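Local coordinates for heme oxygenase (mycobilin-producing) (Mycobacterium tuberculosis, PDB 6PLE), which breaks open the porphyrin ring of heme by oxidation, yielding mycobilin and releasing the iron, at residues K5-E10 / Y51-H56. The protein carries 1 engineered substitution. Residues are numbered along the deposited sequence; the frame is centred on the assembly and turned at random.
Sequences KINAIE and YFVVTH. With BLA (biliverdine IX alpha), chain C.
Segments 5-10 and 51-56, on strands 3-9 and 51-57, pair antiparallel at the centre of the four-stranded sheet, where strand 36-42 lies beyond 51-57 and strand 89-93 beyond 3-9, in the ferredoxin-like fold of the dimeric alpha-beta barrel family. K5 faces T55, N7 faces V53 and I9 faces Y51 as hydrogen-bonded pairs; I6-V54 and A8-F52 are the non-hydrogen-bonded pairs between them. In the middle the backbone bonds N7 N to V53 O and V53 N to N7 O are both 3.0 Å, whereas at the 9-51 end the return bond from Y51 N to I9 O is weak. K5 O takes two donors: T55 N, and T55 OG1 at 3.3 Å, which comes in on a lone pair in the carbonyl plane. A chi1 of 78° tucks that hydroxyl between the backbone N and carbonyl carbon of its own residue, within range of K5 O; it also bonds W57 NE1.

On one face N7, I9, V53 and T55 line the biliverdin pocket. N7 swings its amide away from its own backbone N (chi1 173°), and ND2 gives biliverdin OB a nearly straight bond of 2.9 Å (166° at the hydrogen). I9 CD1 reaches pyrrole carbon C3D at 3.6 Å while lying against V53 CG2, and T55 CG2 touches CAB. Helix 16-24 adds L19 against I9 and F23 against V53.

On the other face, I6 CG2 meets the F52 ring obliquely at CD2 (3.6 Å), and A8 CB comes up to CE1 of the same ring. Both faces are thus largely apolar in this contact, and the pigment face adds one directional bond: N7 ND2 holds the lactam oxygen OB of the bound biliverdin, to which W66, V83 and A84 give further hydrogen bonds.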
loop_
_atom_site.group_PDB
_atom_site.type_symbol
_atom_site.label_atom_id
_atom_site.label_comp_id
_atom_site.label_asym_id
_atom_site.label_seq_id
_atom_site.Cartn_x
_atom_site.Cartn_y
_atom_site.Cartn_z
ATOM N N LYS A 5 -2.230 -17.673 -3.330
ATOM C CA LYS A 5 -2.542 -16.256 -3.372
ATOM C C LYS A 5 -2.350 -15.802 -4.801
ATOM O O LYS A 5 -1.242 -15.903 -5.329
ATOM C CB LYS A 5 -1.603 -15.445 -2.473
ATOM C CG LYS A 5 -2.058 -15.161 -1.054
ATOM C CD LYS A 5 -2.481 -16.396 -0.312
ATOM C CE LYS A 5 -2.835 -16.024 1.104
ATOM N NZ LYS A 5 -4.073 -16.670 1.626
ATOM N N ILE A 6 -3.389 -15.239 -5.408
ATOM C CA ILE A 6 -3.276 -14.695 -6.749
ATOM C C ILE A 6 -3.392 -13.189 -6.662
ATOM O O ILE A 6 -4.276 -12.672 -5.967
ATOM C CB ILE A 6 -4.328 -15.287 -7.692
ATOM C CG1 ILE A 6 -4.027 -16.782 -7.881
ATOM C CG2 ILE A 6 -4.324 -14.511 -8.999
ATOM C CD1 ILE A 6 -4.797 -17.413 -9.015
ATOM N N ASN A 7 -2.493 -12.488 -7.351
ATOM C CA ASN A 7 -2.454 -11.028 -7.348
ATOM C C ASN A 7 -2.685 -10.545 -8.775
ATOM O O ASN A 7 -1.820 -10.692 -9.642
ATOM C CB ASN A 7 -1.127 -10.513 -6.768
ATOM C CG ASN A 7 -0.964 -8.999 -6.891
ATOM O OD1 ASN A 7 -1.885 -8.273 -7.287
ATOM N ND2 ASN A 7 0.228 -8.515 -6.548
ATOM N N ALA A 8 -3.853 -9.971 -9.023
ATOM C CA ALA A 8 -4.142 -9.429 -10.346
ATOM C C ALA A 8 -3.580 -8.016 -10.418
ATOM O O ALA A 8 -4.159 -7.079 -9.873
ATOM C CB ALA A 8 -5.638 -9.473 -10.631
ATOM N N ILE A 9 -2.426 -7.856 -11.057
ATOM C CA ILE A 9 -1.765 -6.560 -11.141
ATOM C C ILE A 9 -2.221 -5.840 -12.404
ATOM O O ILE A 9 -2.248 -6.433 -13.488
ATOM C CB ILE A 9 -0.236 -6.723 -11.108
ATOM C CG1 ILE A 9 0.210 -7.336 -9.773
ATOM C CG2 ILE A 9 0.436 -5.391 -11.292
ATOM C CD1 ILE A 9 1.720 -7.248 -9.522
ATOM N N GLU A 10 -2.587 -4.564 -12.267
ATOM C CA GLU A 10 -2.989 -3.735 -13.395
ATOM C C GLU A 10 -1.822 -2.863 -13.833
ATOM O O GLU A 10 -1.175 -2.224 -13.004
ATOM C CB GLU A 10 -4.196 -2.862 -13.054
ATOM C CG GLU A 10 -5.373 -3.606 -12.419
ATOM C CD GLU A 10 -6.371 -2.675 -11.723
ATOM O OE1 GLU A 10 -7.201 -3.173 -10.932
ATOM O OE2 GLU A 10 -6.326 -1.442 -11.957
ATOM N N TYR A 51 -1.654 -8.735 -15.258
ATOM C CA TYR A 51 -0.669 -9.753 -14.891
ATOM C C TYR A 51 -1.161 -10.510 -13.676
ATOM O O TYR A 51 -1.707 -9.926 -12.737
ATOM C CB TYR A 51 0.697 -9.131 -14.598
ATOM C CG TYR A 51 1.455 -8.868 -15.844
ATOM C CD1 TYR A 51 1.104 -7.818 -16.654
ATOM C CD2 TYR A 51 2.471 -9.725 -16.265
ATOM C CE1 TYR A 51 1.765 -7.586 -17.838
ATOM C CE2 TYR A 51 3.133 -9.508 -17.449
ATOM C CZ TYR A 51 2.768 -8.438 -18.235
ATOM O OH TYR A 51 3.405 -8.190 -19.417
ATOM N N PHE A 52 -1.005 -11.825 -13.698
ATOM C CA PHE A 52 -1.321 -12.614 -12.521
ATOM C C PHE A 52 -0.019 -13.047 -11.883
ATOM O O PHE A 52 0.910 -13.442 -12.590
ATOM C CB PHE A 52 -2.196 -13.809 -12.857
ATOM C CG PHE A 52 -3.648 -13.465 -12.961
ATOM C CD1 PHE A 52 -4.038 -12.219 -13.429
ATOM C CD2 PHE A 52 -4.624 -14.379 -12.598
ATOM C CE1 PHE A 52 -5.364 -11.889 -13.536
ATOM C CE2 PHE A 52 -5.961 -14.053 -12.704
ATOM C CZ PHE A 52 -6.333 -12.808 -13.175
ATOM N N VAL A 53 0.061 -12.902 -10.566
ATOM C CA VAL A 53 1.113 -13.486 -9.751
ATOM C C VAL A 53 0.476 -14.622 -8.989
ATOM O O VAL A 53 -0.310 -14.382 -8.069
ATOM C CB VAL A 53 1.736 -12.488 -8.765
ATOM C CG1 VAL A 53 3.047 -13.074 -8.216
ATOM C CG2 VAL A 53 1.948 -11.106 -9.383
ATOM N N VAL A 54 0.837 -15.852 -9.324
ATOM C CA VAL A 54 0.313 -17.030 -8.641
ATOM C C VAL A 54 1.398 -17.552 -7.714
ATOM O O VAL A 54 2.490 -17.895 -8.173
ATOM C CB VAL A 54 -0.124 -18.114 -9.636
ATOM C CG1 VAL A 54 -0.820 -19.203 -8.921
ATOM C CG2 VAL A 54 -1.005 -17.512 -10.729
ATOM N N THR A 55 1.104 -17.594 -6.414
ATOM C CA THR A 55 2.047 -18.014 -5.379
ATOM C C THR A 55 1.418 -19.134 -4.566
ATOM O O THR A 55 0.253 -19.035 -4.186
ATOM C CB THR A 55 2.412 -16.843 -4.441
ATOM O OG1 THR A 55 1.351 -16.621 -3.499
ATOM C CG2 THR A 55 2.611 -15.563 -5.217
ATOM N N HIS A 56 2.169 -20.199 -4.298
ATOM C CA HIS A 56 1.706 -21.254 -3.400
ATOM C C HIS A 56 2.440 -21.143 -2.068
ATOM O O HIS A 56 3.540 -20.587 -1.999
ATOM C CB HIS A 56 1.911 -22.651 -4.005
ATOM C CG HIS A 56 1.355 -22.801 -5.391
ATOM N ND1 HIS A 56 1.807 -22.056 -6.464
ATOM C CD2 HIS A 56 0.387 -23.612 -5.878
ATOM C CE1 HIS A 56 1.141 -22.399 -7.551
ATOM N NE2 HIS A 56 0.269 -23.337 -7.222
HETATM C CHA BLA C . 5.778 -6.140 -8.034
HETATM N NA BLA C . 6.141 -8.258 -6.617
HETATM C C1A BLA C . 6.580 -7.330 -7.486
HETATM C C2A BLA C . 7.860 -7.608 -7.834
HETATM C C3A BLA C . 8.221 -8.737 -7.159
HETATM C C4A BLA C . 7.136 -9.137 -6.394
HETATM C CMA BLA C . 9.571 -9.438 -7.248
HETATM C CAA BLA C . 8.623 -6.723 -8.823
HETATM C CBA BLA C . 9.401 -5.616 -8.088
HETATM C CGA BLA C . 8.653 -4.280 -8.126
HETATM O O1A BLA C . 8.263 -3.749 -9.198
HETATM O O2A BLA C . 8.435 -3.682 -7.050
HETATM C CHB BLA C . 6.958 -10.350 -5.440
HETATM N NB BLA C . 4.421 -9.976 -5.643
HETATM C C1B BLA C . 5.691 -10.704 -5.145
HETATM C C2B BLA C . 5.187 -11.833 -4.300
HETATM C C3B BLA C . 3.762 -11.808 -4.276
HETATM C C4B BLA C . 3.203 -10.682 -5.080
HETATM C CMB BLA C . 6.055 -12.871 -3.565
HETATM O OB BLA C . 2.075 -10.383 -5.246
HETATM C CAB BLA C . 2.876 -12.786 -3.523
HETATM C CBB BLA C . 2.821 -12.734 -2.207
HETATM N NC BLA C . 3.333 -7.697 -3.687
HETATM C C1C BLA C . 3.042 -8.680 -2.534
HETATM C C2C BLA C . 1.615 -8.477 -2.148
HETATM C C3C BLA C . 1.027 -7.466 -2.968
HETATM C C4C BLA C . 2.026 -6.925 -3.936
HETATM C CMC BLA C . 0.909 -9.255 -1.034
HETATM O OC BLA C . 3.807 -9.444 -2.049
HETATM C CAC BLA C . -0.409 -6.926 -2.933
HETATM C CBC BLA C . -1.444 -7.697 -3.144
HETATM C CHD BLA C . 1.749 -5.991 -4.838
HETATM N ND BLA C . 3.975 -6.441 -6.229
HETATM C C1D BLA C . 2.721 -5.698 -5.990
HETATM C C2D BLA C . 2.564 -4.607 -6.997
HETATM C C3D BLA C . 3.733 -4.693 -7.888
HETATM C C4D BLA C . 4.626 -5.817 -7.437
HETATM C CMD BLA C . 1.406 -3.599 -7.099
HETATM C CAD BLA C . 4.108 -3.812 -9.067
HETATM C CBD BLA C . 5.218 -2.920 -8.501
HETATM C CGD BLA C . 5.587 -1.821 -9.487
HETATM O O1D BLA C . 4.706 -1.025 -9.889
HETATM O O2D BLA C . 6.776 -1.715 -9.884
#